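Long-range contacts in ABC transporter substrate-binding protein (Staphylococcus aureus subsp. aureus NCTC 8325, PDB 3UN6), which probably serves as the extracellular ligand-binding component of an ABC-type importer and carries a bound zinc ion, though its natural cargo is not established: residues 93-99 against 144-149; 155-159 against 212-216; 191-195 against 271-275; 241-246 against 318-324. All blocks are in the same frame, centred on the assembly; numbering follows the deposited sequence.

Contact 1 of 4, residues 93-99 against 144-149. With PO4 (phosphate ion), chain E; PO4 (phosphate ion), chain F.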
loop_
_atom_site.group_PDB
_atom_site.type_symbol
_atom_site.label_atom_id
_atom_site.label_comp_id
_atom_site.label_asym_id
_atom_site.label_seq_id
_atom_site.Cartn_x
_atom_site.Cartn_y
_atom_site.Cartn_z
ATOM N N LEU A 93 -3.650 -0.894 3.445
ATOM C CA LEU A 93 -3.168 -2.267 3.307
ATOM C C LEU A 93 -4.393 -3.185 3.095
ATOM O O LEU A 93 -5.382 -3.108 3.843
ATOM C CB LEU A 93 -2.430 -2.707 4.562
ATOM C CG LEU A 93 -1.237 -1.839 4.974
ATOM C CD1 LEU A 93 -0.713 -2.366 6.300
ATOM C CD2 LEU A 93 -0.155 -1.817 3.879
ATOM N N ILE A 94 -4.324 -4.047 2.079
ATOM C CA ILE A 94 -5.469 -4.896 1.748
ATOM C C ILE A 94 -5.787 -5.907 2.850
ATOM O O ILE A 94 -6.956 -6.191 3.101
ATOM C CB ILE A 94 -5.321 -5.560 0.318
ATOM C CG1 ILE A 94 -6.643 -6.205 -0.112
ATOM C CG2 ILE A 94 -4.145 -6.554 0.267
ATOM C CD1 ILE A 94 -6.584 -6.934 -1.484
ATOM N N GLU A 95 -4.755 -6.419 3.540
ATOM C CA GLU A 95 -4.962 -7.430 4.577
ATOM C C GLU A 95 -5.602 -6.805 5.787
ATOM O O GLU A 95 -6.442 -7.416 6.415
ATOM C CB GLU A 95 -3.652 -8.146 4.993
ATOM C CG GLU A 95 -2.969 -9.019 3.881
ATOM C CD GLU A 95 -2.103 -8.233 2.883
ATOM O OE1 GLU A 95 -2.009 -6.982 2.986
ATOM O OE2 GLU A 95 -1.484 -8.875 1.996
ATOM N N LEU A 96 -5.186 -5.575 6.097
ATOM C CA LEU A 96 -5.694 -4.791 7.239
ATOM C C LEU A 96 -7.173 -4.493 7.045
ATOM O O LEU A 96 -7.986 -4.628 7.973
ATOM C CB LEU A 96 -4.886 -3.492 7.365
ATOM C CG LEU A 96 -5.174 -2.574 8.551
ATOM C CD1 LEU A 96 -5.132 -3.331 9.892
ATOM C CD2 LEU A 96 -4.189 -1.375 8.535
ATOM N N ALA A 97 -7.506 -4.068 5.831
ATOM C CA ALA A 97 -8.895 -3.817 5.430
ATOM C C ALA A 97 -9.733 -5.135 5.451
ATOM O O ALA A 97 -10.875 -5.146 5.875
ATOM C CB ALA A 97 -8.919 -3.167 4.042
HETATM N N MSE A 98 -9.146 -6.242 5.003
HETATM C CA MSE A 98 -9.826 -7.555 5.030
HETATM C C MSE A 98 -10.137 -8.003 6.471
HETATM O O MSE A 98 -11.199 -8.535 6.752
HETATM C CB MSE A 98 -8.948 -8.619 4.359
HETATM C CG MSE A 98 -8.887 -8.522 2.844
HETATM SE SE MSE A 98 -7.367 -9.469 2.035
HETATM C CE MSE A 98 -7.842 -11.263 2.607
ATOM N N LYS A 99 -9.183 -7.804 7.375
ATOM C CA LYS A 99 -9.351 -8.161 8.778
ATOM C C LYS A 99 -10.457 -7.310 9.388
ATOM O O LYS A 99 -11.339 -7.828 10.053
ATOM C CB LYS A 99 -8.042 -7.943 9.539
ATOM C CG LYS A 99 -8.144 -8.107 11.036
ATOM C CD LYS A 99 -8.514 -9.510 11.431
ATOM C CE LYS A 99 -8.584 -9.624 12.951
ATOM N NZ LYS A 99 -9.078 -10.947 13.416
ATOM N N HIS A 144 2.611 -3.331 9.585
ATOM C CA HIS A 144 1.508 -3.875 10.363
ATOM C C HIS A 144 1.582 -5.399 10.233
ATOM O O HIS A 144 2.088 -5.911 9.234
ATOM C CB HIS A 144 0.149 -3.397 9.812
ATOM C CG HIS A 144 -0.974 -3.528 10.791
ATOM N ND1 HIS A 144 -1.653 -4.710 11.001
ATOM C CD2 HIS A 144 -1.514 -2.627 11.646
ATOM C CE1 HIS A 144 -2.567 -4.526 11.940
ATOM N NE2 HIS A 144 -2.506 -3.270 12.346
ATOM N N ARG A 145 1.106 -6.124 11.235
ATOM C CA ARG A 145 1.083 -7.598 11.127
ATOM C C ARG A 145 0.218 -8.079 9.928
ATOM O O ARG A 145 0.497 -9.105 9.342
ATOM C CB ARG A 145 0.612 -8.238 12.421
ATOM C CG ARG A 145 -0.748 -7.806 12.922
ATOM C CD ARG A 145 -0.874 -8.265 14.361
ATOM N NE ARG A 145 -2.140 -7.913 14.971
ATOM C CZ ARG A 145 -2.451 -6.710 15.446
ATOM N NH1 ARG A 145 -1.611 -5.684 15.330
ATOM N NH2 ARG A 145 -3.632 -6.529 16.009
ATOM N N TYR A 146 -0.832 -7.340 9.590
ATOM C CA TYR A 146 -1.685 -7.698 8.456
ATOM C C TYR A 146 -1.223 -6.877 7.284
ATOM O O TYR A 146 -1.777 -5.808 6.986
ATOM C CB TYR A 146 -3.170 -7.475 8.781
ATOM C CG TYR A 146 -3.575 -8.164 10.082
ATOM C CD1 TYR A 146 -3.361 -9.527 10.258
ATOM C CD2 TYR A 146 -4.199 -7.460 11.111
ATOM C CE1 TYR A 146 -3.720 -10.166 11.444
ATOM C CE2 TYR A 146 -4.553 -8.093 12.299
ATOM C CZ TYR A 146 -4.317 -9.448 12.448
ATOM O OH TYR A 146 -4.662 -10.090 13.614
ATOM N N SER A 147 -0.188 -7.373 6.619
ATOM C CA SER A 147 0.392 -6.665 5.503
ATOM C C SER A 147 1.015 -7.614 4.516
ATOM O O SER A 147 1.390 -8.711 4.873
ATOM C CB SER A 147 1.453 -5.678 5.992
ATOM O OG SER A 147 2.599 -6.319 6.574
ATOM N N THR A 148 1.083 -7.180 3.267
ATOM C CA THR A 148 1.764 -7.914 2.203
ATOM C C THR A 148 3.271 -8.007 2.520
ATOM O O THR A 148 3.954 -8.909 2.084
ATOM C CB THR A 148 1.513 -7.208 0.863
ATOM O OG1 THR A 148 0.131 -7.341 0.541
ATOM C CG2 THR A 148 2.374 -7.788 -0.318
ATOM N N HIS A 149 3.761 -7.057 3.300
ATOM C CA HIS A 149 5.163 -7.015 3.723
ATOM C C HIS A 149 5.508 -8.224 4.561
ATOM O O HIS A 149 6.535 -8.856 4.325
ATOM C CB HIS A 149 5.414 -5.701 4.458
ATOM C CG HIS A 149 4.931 -4.528 3.686
ATOM N ND1 HIS A 149 3.667 -3.994 3.865
ATOM C CD2 HIS A 149 5.483 -3.862 2.643
ATOM C CE1 HIS A 149 3.490 -3.013 3.000
ATOM N NE2 HIS A 149 4.577 -2.908 2.250
HETATM P P PO4 E . -6.145 -9.451 16.557
HETATM O O1 PO4 E . -5.697 -9.116 17.955
HETATM O O2 PO4 E . -5.176 -8.858 15.565
HETATM O O3 PO4 E . -6.167 -10.954 16.391
HETATM O O4 PO4 E . -7.515 -8.892 16.272
HETATM P P PO4 F . -3.508 -2.648 15.685
HETATM O O1 PO4 F . -2.016 -2.862 15.649
HETATM O O2 PO4 F . -4.049 -2.423 14.298
HETATM O O3 PO4 F . -4.186 -3.878 16.235
HETATM O O4 PO4 F . -3.796 -1.475 16.587
HETATM O O HOH W 1 -0.306 -4.853 2.516
#

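Contact 2 of 4, residues 155-159 against 212-216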
loop_
_atom_site.group_PDB
_atom_site.type_symbol
_atom_site.label_atom_id
_atom_site.label_comp_id
_atom_site.label_asym_id
_atom_site.label_seq_id
_atom_site.Cartn_x
_atom_site.Cartn_y
_atom_site.Cartn_z
ATOM N N GLU A 155 7.770 -15.353 2.555
ATOM C CA GLU A 155 8.038 -16.070 1.320
ATOM C C GLU A 155 9.538 -16.046 1.039
ATOM O O GLU A 155 10.100 -17.043 0.566
ATOM C CB GLU A 155 7.252 -15.483 0.160
ATOM C CG GLU A 155 7.476 -16.209 -1.177
ATOM C CD GLU A 155 7.200 -17.701 -1.095
ATOM O OE1 GLU A 155 6.247 -18.086 -0.383
ATOM O OE2 GLU A 155 7.948 -18.485 -1.737
ATOM N N LEU A 156 10.190 -14.927 1.364
ATOM C CA LEU A 156 11.623 -14.808 1.162
ATOM C C LEU A 156 12.318 -15.748 2.131
ATOM O O LEU A 156 13.284 -16.396 1.776
ATOM C CB LEU A 156 12.116 -13.347 1.329
ATOM C CG LEU A 156 13.645 -13.165 1.341
ATOM C CD1 LEU A 156 14.261 -13.651 0.048
ATOM C CD2 LEU A 156 14.055 -11.732 1.595
ATOM N N ARG A 157 11.792 -15.870 3.347
ATOM C CA ARG A 157 12.373 -16.798 4.320
ATOM C C ARG A 157 12.362 -18.239 3.788
ATOM O O ARG A 157 13.342 -18.980 3.941
ATOM C CB ARG A 157 11.612 -16.749 5.658
ATOM C CG ARG A 157 12.204 -17.708 6.709
ATOM C CD ARG A 157 11.402 -17.766 8.019
ATOM N NE ARG A 157 9.994 -18.015 7.763
ATOM C CZ ARG A 157 9.488 -19.192 7.417
ATOM N NH1 ARG A 157 10.264 -20.263 7.270
ATOM N NH2 ARG A 157 8.191 -19.287 7.178
ATOM N N LYS A 158 11.246 -18.646 3.182
ATOM C CA LYS A 158 11.134 -20.000 2.612
ATOM C C LYS A 158 12.038 -20.164 1.394
ATOM O O LYS A 158 12.655 -21.206 1.226
ATOM C CB LYS A 158 9.709 -20.306 2.172
ATOM C CG LYS A 158 8.661 -20.313 3.259
ATOM C CD LYS A 158 7.297 -20.464 2.587
ATOM C CE LYS A 158 6.174 -19.898 3.410
ATOM N NZ LYS A 158 4.934 -19.961 2.592
ATOM N N GLN A 159 12.108 -19.149 0.529
ATOM C CA GLN A 159 12.982 -19.244 -0.659
ATOM C C GLN A 159 14.451 -19.387 -0.252
ATOM O O GLN A 159 15.222 -20.076 -0.924
ATOM C CB GLN A 159 12.791 -18.041 -1.595
ATOM C CG GLN A 159 11.407 -17.993 -2.226
ATOM C CD GLN A 159 11.122 -16.691 -2.985
ATOM O OE1 GLN A 159 11.943 -15.763 -3.009
ATOM N NE2 GLN A 159 9.942 -16.623 -3.607
ATOM N N ASP A 212 8.649 -7.640 -6.397
ATOM C CA ASP A 212 8.543 -8.266 -7.710
ATOM C C ASP A 212 9.334 -9.564 -7.820
ATOM O O ASP A 212 8.921 -10.492 -8.515
ATOM C CB ASP A 212 9.140 -7.352 -8.802
ATOM C CG ASP A 212 8.787 -5.874 -8.640
ATOM O OD1 ASP A 212 8.685 -5.197 -9.685
ATOM O OD2 ASP A 212 8.626 -5.376 -7.498
ATOM N N ASP A 213 10.484 -9.597 -7.152
ATOM C CA ASP A 213 11.400 -10.728 -7.184
ATOM C C ASP A 213 10.982 -11.847 -6.263
ATOM O O ASP A 213 11.575 -12.927 -6.305
ATOM C CB ASP A 213 12.795 -10.304 -6.673
ATOM C CG ASP A 213 13.379 -9.113 -7.407
ATOM O OD1 ASP A 213 13.190 -9.040 -8.624
ATOM O OD2 ASP A 213 14.060 -8.259 -6.752
ATOM N N VAL A 214 10.015 -11.575 -5.392
ATOM C CA VAL A 214 9.614 -12.517 -4.367
ATOM C C VAL A 214 8.223 -13.053 -4.640
ATOM O O VAL A 214 8.035 -14.252 -4.721
ATOM C CB VAL A 214 9.660 -11.827 -3.018
ATOM C CG1 VAL A 214 9.306 -12.773 -1.938
ATOM C CG2 VAL A 214 11.056 -11.252 -2.794
ATOM N N ILE A 215 7.235 -12.168 -4.713
ATOM C CA ILE A 215 5.881 -12.585 -5.091
ATOM C C ILE A 215 5.455 -11.615 -6.186
ATOM O O ILE A 215 5.011 -10.512 -5.903
ATOM C CB ILE A 215 4.833 -12.549 -3.927
ATOM C CG1 ILE A 215 5.317 -13.301 -2.703
ATOM C CG2 ILE A 215 3.535 -13.192 -4.388
ATOM C CD1 ILE A 215 4.383 -13.131 -1.448
ATOM N N PRO A 216 5.596 -12.021 -7.444
ATOM C CA PRO A 216 5.233 -11.146 -8.543
ATOM C C PRO A 216 3.817 -10.572 -8.461
ATOM O O PRO A 216 2.846 -11.310 -8.287
ATOM C CB PRO A 216 5.367 -12.051 -9.758
ATOM C CG PRO A 216 6.416 -13.036 -9.351
ATOM C CD PRO A 216 6.138 -13.301 -7.922
#

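Contact 3 of 4, residues 191-195 against 271-275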
loop_
_atom_site.group_PDB
_atom_site.type_symbol
_atom_site.label_atom_id
_atom_site.label_comp_id
_atom_site.label_asym_id
_atom_site.label_seq_id
_atom_site.Cartn_x
_atom_site.Cartn_y
_atom_site.Cartn_z
ATOM N N VAL A 191 8.683 -2.517 3.280
ATOM C CA VAL A 191 7.764 -1.398 3.288
ATOM C C VAL A 191 7.576 -0.871 1.880
ATOM O O VAL A 191 8.279 -1.297 0.957
ATOM C CB VAL A 191 8.336 -0.274 4.161
ATOM C CG1 VAL A 191 9.634 0.284 3.507
ATOM C CG2 VAL A 191 7.302 0.827 4.402
ATOM N N ALA A 192 6.585 0.009 1.703
ATOM C CA ALA A 192 6.365 0.630 0.411
ATOM C C ALA A 192 7.394 1.727 0.231
ATOM O O ALA A 192 7.844 2.333 1.206
ATOM C CB ALA A 192 4.959 1.230 0.329
ATOM N N GLU A 193 7.764 2.000 -1.004
ATOM C CA GLU A 193 8.623 3.144 -1.251
ATOM C C GLU A 193 7.777 4.356 -0.867
ATOM O O GLU A 193 6.549 4.269 -0.860
ATOM C CB GLU A 193 9.073 3.184 -2.692
ATOM C CG GLU A 193 10.067 2.072 -3.053
ATOM C CD GLU A 193 11.450 2.206 -2.368
ATOM O OE1 GLU A 193 11.549 2.773 -1.259
ATOM O OE2 GLU A 193 12.447 1.701 -2.942
ATOM N N PRO A 194 8.421 5.488 -0.542
ATOM C CA PRO A 194 9.831 5.763 -0.602
ATOM C C PRO A 194 10.646 5.405 0.637
ATOM O O PRO A 194 11.791 5.804 0.713
ATOM C CB PRO A 194 9.842 7.273 -0.787
ATOM C CG PRO A 194 8.691 7.727 0.052
ATOM C CD PRO A 194 7.686 6.627 0.026
ATOM N N PHE A 195 10.099 4.609 1.550
ATOM C CA PHE A 195 10.807 4.335 2.799
ATOM C C PHE A 195 12.002 3.395 2.701
ATOM O O PHE A 195 12.802 3.325 3.624
ATOM C CB PHE A 195 9.813 4.048 3.936
ATOM C CG PHE A 195 8.981 5.252 4.249
ATOM C CD1 PHE A 195 9.551 6.329 4.950
ATOM C CD2 PHE A 195 7.715 5.396 3.715
ATOM C CE1 PHE A 195 8.834 7.497 5.192
ATOM C CE2 PHE A 195 6.963 6.576 3.957
ATOM C CZ PHE A 195 7.546 7.633 4.694
ATOM N N VAL A 271 15.048 10.530 -4.239
ATOM C CA VAL A 271 14.355 9.461 -3.519
ATOM C C VAL A 271 13.042 9.079 -4.209
ATOM O O VAL A 271 12.714 7.906 -4.270
ATOM C CB VAL A 271 14.085 9.848 -2.043
ATOM C CG1 VAL A 271 12.978 8.962 -1.391
ATOM C CG2 VAL A 271 15.395 9.792 -1.259
ATOM N N LEU A 272 12.318 10.062 -4.753
ATOM C CA LEU A 272 11.012 9.796 -5.364
ATOM C C LEU A 272 11.120 9.253 -6.807
ATOM O O LEU A 272 10.220 8.535 -7.261
ATOM C CB LEU A 272 10.104 11.031 -5.272
ATOM C CG LEU A 272 9.702 11.383 -3.827
ATOM C CD1 LEU A 272 9.104 12.771 -3.788
ATOM C CD2 LEU A 272 8.732 10.330 -3.226
ATOM N N THR A 273 12.217 9.577 -7.496
ATOM C CA THR A 273 12.477 9.018 -8.830
ATOM C C THR A 273 12.737 7.521 -8.666
ATOM O O THR A 273 12.166 6.701 -9.380
ATOM C CB THR A 273 13.654 9.710 -9.502
ATOM O OG1 THR A 273 13.321 11.092 -9.661
ATOM C CG2 THR A 273 13.922 9.104 -10.883
ATOM N N GLN A 274 13.585 7.157 -7.707
ATOM C CA GLN A 274 13.827 5.744 -7.424
ATOM C C GLN A 274 12.507 5.034 -7.034
ATOM O O GLN A 274 12.210 3.930 -7.511
ATOM C CB GLN A 274 14.867 5.606 -6.304
ATOM C CG GLN A 274 15.124 4.164 -5.847
ATOM C CD GLN A 274 16.297 4.097 -4.892
ATOM O OE1 GLN A 274 17.206 4.909 -4.976
ATOM N NE2 GLN A 274 16.286 3.137 -3.997
ATOM N N SER A 275 11.716 5.690 -6.183
ATOM C CA SER A 275 10.452 5.147 -5.693
ATOM C C SER A 275 9.452 4.922 -6.823
ATOM O O SER A 275 8.799 3.874 -6.889
ATOM C CB SER A 275 9.858 6.096 -4.654
ATOM O OG SER A 275 10.720 6.207 -3.512
#

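Contact 4 of 4, residues 241-246 against 318-324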
loop_
_atom_site.group_PDB
_atom_site.type_symbol
_atom_site.label_atom_id
_atom_site.label_comp_id
_atom_site.label_asym_id
_atom_site.label_seq_id
_atom_site.Cartn_x
_atom_site.Cartn_y
_atom_site.Cartn_z
ATOM N N VAL A 241 -14.456 7.459 -8.441
ATOM C CA VAL A 241 -13.741 6.283 -8.958
ATOM C C VAL A 241 -13.360 6.474 -10.427
ATOM O O VAL A 241 -12.326 5.988 -10.884
ATOM C CB VAL A 241 -14.590 5.011 -8.810
ATOM C CG1 VAL A 241 -13.991 3.856 -9.617
ATOM C CG2 VAL A 241 -14.719 4.659 -7.348
ATOM N N GLN A 242 -14.210 7.183 -11.150
ATOM C CA GLN A 242 -13.961 7.509 -12.557
ATOM C C GLN A 242 -12.729 8.430 -12.710
ATOM O O GLN A 242 -11.908 8.222 -13.585
ATOM C CB GLN A 242 -15.184 8.188 -13.150
ATOM C CG GLN A 242 -14.961 8.760 -14.563
ATOM C CD GLN A 242 -14.954 7.709 -15.641
ATOM O OE1 GLN A 242 -16.022 7.238 -16.079
ATOM N NE2 GLN A 242 -13.754 7.365 -16.127
ATOM N N ASP A 243 -12.622 9.454 -11.862
ATOM C CA ASP A 243 -11.478 10.336 -11.891
ATOM C C ASP A 243 -10.249 9.551 -11.471
ATOM O O ASP A 243 -9.182 9.709 -12.034
ATOM C CB ASP A 243 -11.709 11.542 -10.989
ATOM C CG ASP A 243 -12.821 12.421 -11.500
ATOM O OD1 ASP A 243 -13.110 12.326 -12.722
ATOM O OD2 ASP A 243 -13.387 13.192 -10.701
ATOM N N TYR A 244 -10.431 8.691 -10.484
ATOM C CA TYR A 244 -9.375 7.817 -10.000
ATOM C C TYR A 244 -8.878 6.888 -11.120
ATOM O O TYR A 244 -7.678 6.676 -11.261
ATOM C CB TYR A 244 -9.908 7.023 -8.792
ATOM C CG TYR A 244 -8.885 6.170 -8.064
ATOM C CD1 TYR A 244 -8.186 6.676 -6.986
ATOM C CD2 TYR A 244 -8.650 4.850 -8.446
ATOM C CE1 TYR A 244 -7.252 5.910 -6.316
ATOM C CE2 TYR A 244 -7.734 4.071 -7.773
ATOM C CZ TYR A 244 -7.027 4.617 -6.710
ATOM O OH TYR A 244 -6.105 3.852 -6.032
ATOM N N LYS A 245 -9.801 6.354 -11.924
ATOM C CA LYS A 245 -9.447 5.436 -13.013
ATOM C C LYS A 245 -8.626 6.158 -14.094
ATOM O O LYS A 245 -7.575 5.674 -14.514
ATOM C CB LYS A 245 -10.704 4.799 -13.588
ATOM C CG LYS A 245 -10.448 3.838 -14.725
ATOM C CD LYS A 245 -11.681 3.012 -14.996
ATOM C CE LYS A 245 -11.436 2.004 -16.112
ATOM N NZ LYS A 245 -12.646 1.165 -16.326
ATOM N N LYS A 246 -9.109 7.325 -14.524
ATOM C CA LYS A 246 -8.401 8.150 -15.495
ATOM C C LYS A 246 -6.980 8.462 -14.983
ATOM O O LYS A 246 -5.992 8.354 -15.732
ATOM C CB LYS A 246 -9.152 9.464 -15.731
ATOM C CG LYS A 246 -10.575 9.339 -16.281
ATOM C CD LYS A 246 -11.203 10.730 -16.507
ATOM C CE LYS A 246 -12.657 10.662 -16.994
ATOM N NZ LYS A 246 -12.820 9.913 -18.265
ATOM N N TYR A 318 -15.363 0.636 -10.705
ATOM C CA TYR A 318 -14.179 0.762 -11.530
ATOM C C TYR A 318 -14.417 0.195 -12.924
ATOM O O TYR A 318 -13.952 0.760 -13.905
ATOM C CB TYR A 318 -12.973 0.087 -10.861
ATOM C CG TYR A 318 -11.680 0.363 -11.570
ATOM C CD1 TYR A 318 -10.920 1.493 -11.253
ATOM C CD2 TYR A 318 -11.223 -0.476 -12.565
ATOM C CE1 TYR A 318 -9.750 1.761 -11.899
ATOM C CE2 TYR A 318 -10.026 -0.209 -13.229
ATOM C CZ TYR A 318 -9.300 0.906 -12.892
ATOM O OH TYR A 318 -8.122 1.205 -13.545
ATOM N N LYS A 319 -15.147 -0.915 -13.014
ATOM C CA LYS A 319 -15.440 -1.519 -14.310
ATOM C C LYS A 319 -16.318 -0.606 -15.161
ATOM O O LYS A 319 -16.058 -0.427 -16.341
ATOM C CB LYS A 319 -16.125 -2.880 -14.130
ATOM C CG LYS A 319 -16.739 -3.413 -15.404
ATOM C CD LYS A 319 -17.469 -4.697 -15.161
ATOM C CE LYS A 319 -18.120 -5.205 -16.443
ATOM N NZ LYS A 319 -18.790 -6.526 -16.235
ATOM N N GLU A 320 -17.347 -0.016 -14.563
ATOM C CA GLU A 320 -18.257 0.869 -15.306
ATOM C C GLU A 320 -17.616 2.202 -15.672
ATOM O O GLU A 320 -18.022 2.823 -16.641
ATOM C CB GLU A 320 -19.527 1.151 -14.517
ATOM C CG GLU A 320 -20.373 -0.068 -14.234
ATOM C CD GLU A 320 -21.579 0.274 -13.373
ATOM O OE1 GLU A 320 -21.977 1.468 -13.345
ATOM O OE2 GLU A 320 -22.123 -0.652 -12.731
ATOM N N ALA A 321 -16.639 2.643 -14.888
ATOM C CA ALA A 321 -15.959 3.906 -15.165
ATOM C C ALA A 321 -15.234 3.771 -16.495
ATOM O O ALA A 321 -14.634 2.726 -16.779
ATOM C CB ALA A 321 -14.971 4.258 -14.056
ATOM N N SER A 322 -15.298 4.816 -17.309
ATOM C CA SER A 322 -14.616 4.808 -18.597
ATOM C C SER A 322 -13.100 5.045 -18.424
ATOM O O SER A 322 -12.649 5.682 -17.475
ATOM C CB SER A 322 -15.207 5.872 -19.525
ATOM O OG SER A 322 -14.972 7.174 -19.012
ATOM N N ARG A 323 -12.327 4.506 -19.351
ATOM C CA ARG A 323 -10.886 4.696 -19.346
ATOM C C ARG A 323 -10.533 6.121 -19.802
ATOM O O ARG A 323 -9.613 6.748 -19.248
ATOM C CB ARG A 323 -10.210 3.685 -20.281
ATOM C CG ARG A 323 -10.253 2.246 -19.788
ATOM C CD ARG A 323 -9.219 1.405 -20.506
ATOM N NE ARG A 323 -8.943 0.169 -19.782
ATOM C CZ ARG A 323 -7.834 -0.557 -19.930
ATOM N NH1 ARG A 323 -6.875 -0.172 -20.762
ATOM N NH2 ARG A 323 -7.665 -1.662 -19.218
ATOM N N SER A 324 -11.286 6.596 -20.802
ATOM C CA SER A 324 -11.129 7.922 -21.443
ATOM C C SER A 324 -11.137 9.129 -20.501
ATOM O O SER A 324 -11.651 10.194 -20.862
ATOM C CB SER A 324 -12.247 8.118 -22.482
ATOM O OG SER A 324 -13.528 8.134 -21.861
ATOM O OXT SER A 324 -10.631 9.094 -19.377
HETATM O O HOH W 2 -6.749 3.267 -13.416
#

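Contact 1 of 4, residues 93-99 against 144-149
E95 and Y146 bring the two backbones closest, with E95 CA 5.1 Å from Y146 CA. Segment 93-99 runs from L93, the N-cap residue, into helix 94-102. Segment 144-149 is a loop that turns into helix 148-159, with S147 at the N-cap position. E95 CB rests on the carbonyl group of Y146. The E95 chain is bent at its second torsion (chi2 82°), which carries the carboxylate to T148. T148 OG1 lies 2.7 Å from E95 OE2 and is hydrogen-bonded to Y219 O outside the segments. A water donates to E95 OE1 and accepts from T148 N, 2.8 Å from each.

The fold is a two-lobed type II binding protein. Strand 89-93 belongs to one sheet and strand 138-142 to the other, so this contact bridges the lobes. L93 is about 4 Å from the zinc ion, measured from its side chain. L93 CD1 packs on H144 CB, and CD2 reaches the edge of the H149 ring.

L96 CD1 sits over one face of H144, 3.7 Å from the ring centroid. Two bonds hold H144 in its plane. ND1 accepts from Y146 N, and NE2 donates to O2 of the chain F phosphate at 2.6 Å; the N-H...acceptor angles are 172° and 171°. K99 CG crosses Y146 off-centre, 3.8 Å from Y146 CE2. R145 CG covers the opposite face of that ring, and its guanidinium spans both phosphates, probably from the crystallisation liquor.

Contact 2 of 4, residues 155-159 against 212-216
The flat amide of Q159 meets V214 close to its own plane: V214 O lies only 14° out of it. Q159 NE2 donates to V214 O at 3.2 Å. The bond comes in at an angle to the V214 carbonyl, 127° at the oxygen. The same NE2 has a weak second bond to the E155 carboxylate, 3.3 Å from OE2, one turn back along the helix. The two acceptors together help to fix the rotation of the amide.

In this type II binding-protein fold, helix 148-159 packs beside its lobe's mixed sheet. Segment 212-216 is part of the loop between strands 206-210 and 221-225, and it lies against the C-terminal turn of that helix.

Beside this bond the contact is apolar. E155 has CG anti to its N (chi1 -179°), and this turns its aliphatic part toward the loop. E155 CG lies 4.0 Å from V214 CG1, the two side chains running past each other in opposite directions. L152 of the same helix and I120 of strand 112-122 also touch V214. L297 of helix 288-300 touches I215 as well. V214 CG1 reaches L156 CB at 4.3 Å. I215 CG1 comes to 3.9 Å from E155 CG, while its CD1 stops 4.0 Å from E155 CB.

Contact 3 of 4, residues 191-195 against 271-275
S275, which packs on E193 and P194, grips the carbonyl oxygen of V271 twice. S275 N donates to V271 O at 3.1 Å in the ordinary helical bond. S275 OG donates to the same oxygen at 2.7 Å. The two donors come from opposite faces of the carbonyl plane. The hydroxyl can do this because OG stands beside the backbone N and anti to the carbonyl carbon (chi1 -63°). The buried hydroxyl is thereby satisfied within its own helix, and no hydrogen bond joins the two segments.

The contact itself is packing. P194 follows a cis peptide bond, and its CA and CB face S275. P194 CB is 3.1 Å from S275 OG, a tight approach. V271 CG1 touches P194 CB at 3.6 Å. The L272 side chain lies beside P194, pointing the same way, with L272 CD2 4.1 Å from P194 CB. E193 CB rests on S275 CB at 3.6 Å. The E193 chain then folds at chi2 (-68°), and OE1 accepts from the backbone N of G196 and of A197 at the start of helix 195-201.

This cis-proline turn leaves strand 188-192 of the second sheet in the type II binding-protein fold. Helix 269-277 packs against the turn. A197 of helix 195-201 also touches V271 and S275, while M261 and T262 of helix 254-264 touch L272.

Contact 4 of 4, residues 241-246 against 318-324
The K245 ammonium donates two hydrogen bonds across the contact. K245 NZ donates to A321 O at 2.6 Å and to Y318 O at 2.8 Å, the latter nearly in line with the carbonyl (161°). Its CG is anti to the backbone N (chi1 180°), and the extended chain carries NZ across the Y318 ring to the two carbonyls. S322 N donates to Q242 OE1 at 2.8 Å. A water accepts from Y318 OH and donates to K245 O, and Y318 OH also pairs with L284 N.

Ring contacts follow from the same lysine. K245 CD lies over the centre of the Y318 ring, 3.8 Å from its centroid. NZ makes an off-centre cation-pi contact there.

Apolar packing fills in beside it. V241 CG1 sits 3.6 Å from Y318 CA, and A321 CB touches K245 CD at 3.6 Å.

One ion pair closes the edge: K246 NZ lies 2.6 Å from OXT of the C-terminal S324.

The contact joins helix 234-250 to the C-terminal end of the chain, away from the zinc site. The carbonyls of Y318 and A321, at and just after the end of helix 316-320, probably stabilise the positive charge on K245, and the terminal carboxylate that on K246.

Overall arrangement
Contacts 1 and 3 are buried, while contacts 2 and 4 are partly buried. Contact 4 lies at one end of the molecule, its centre about 20 Å from the centre of the chain. Contacts 1 and 2 use the two ends of helix 148-159. H149 of contact 1 packs on V191 of contact 3, so these two meet near the zinc site formed by H46, C220 and C221. Contacts 2 and 3 alternate along the chain without touching. The chemistry follows the setting. Contact 1 mixes polar bonds, water and ring packing between the lobes. Contact 2 has one hydrogen bond from a side-chain amide beside apolar packing, and contact 3 is packing alone. Contact 4 depends on lysines and backbone carbonyls.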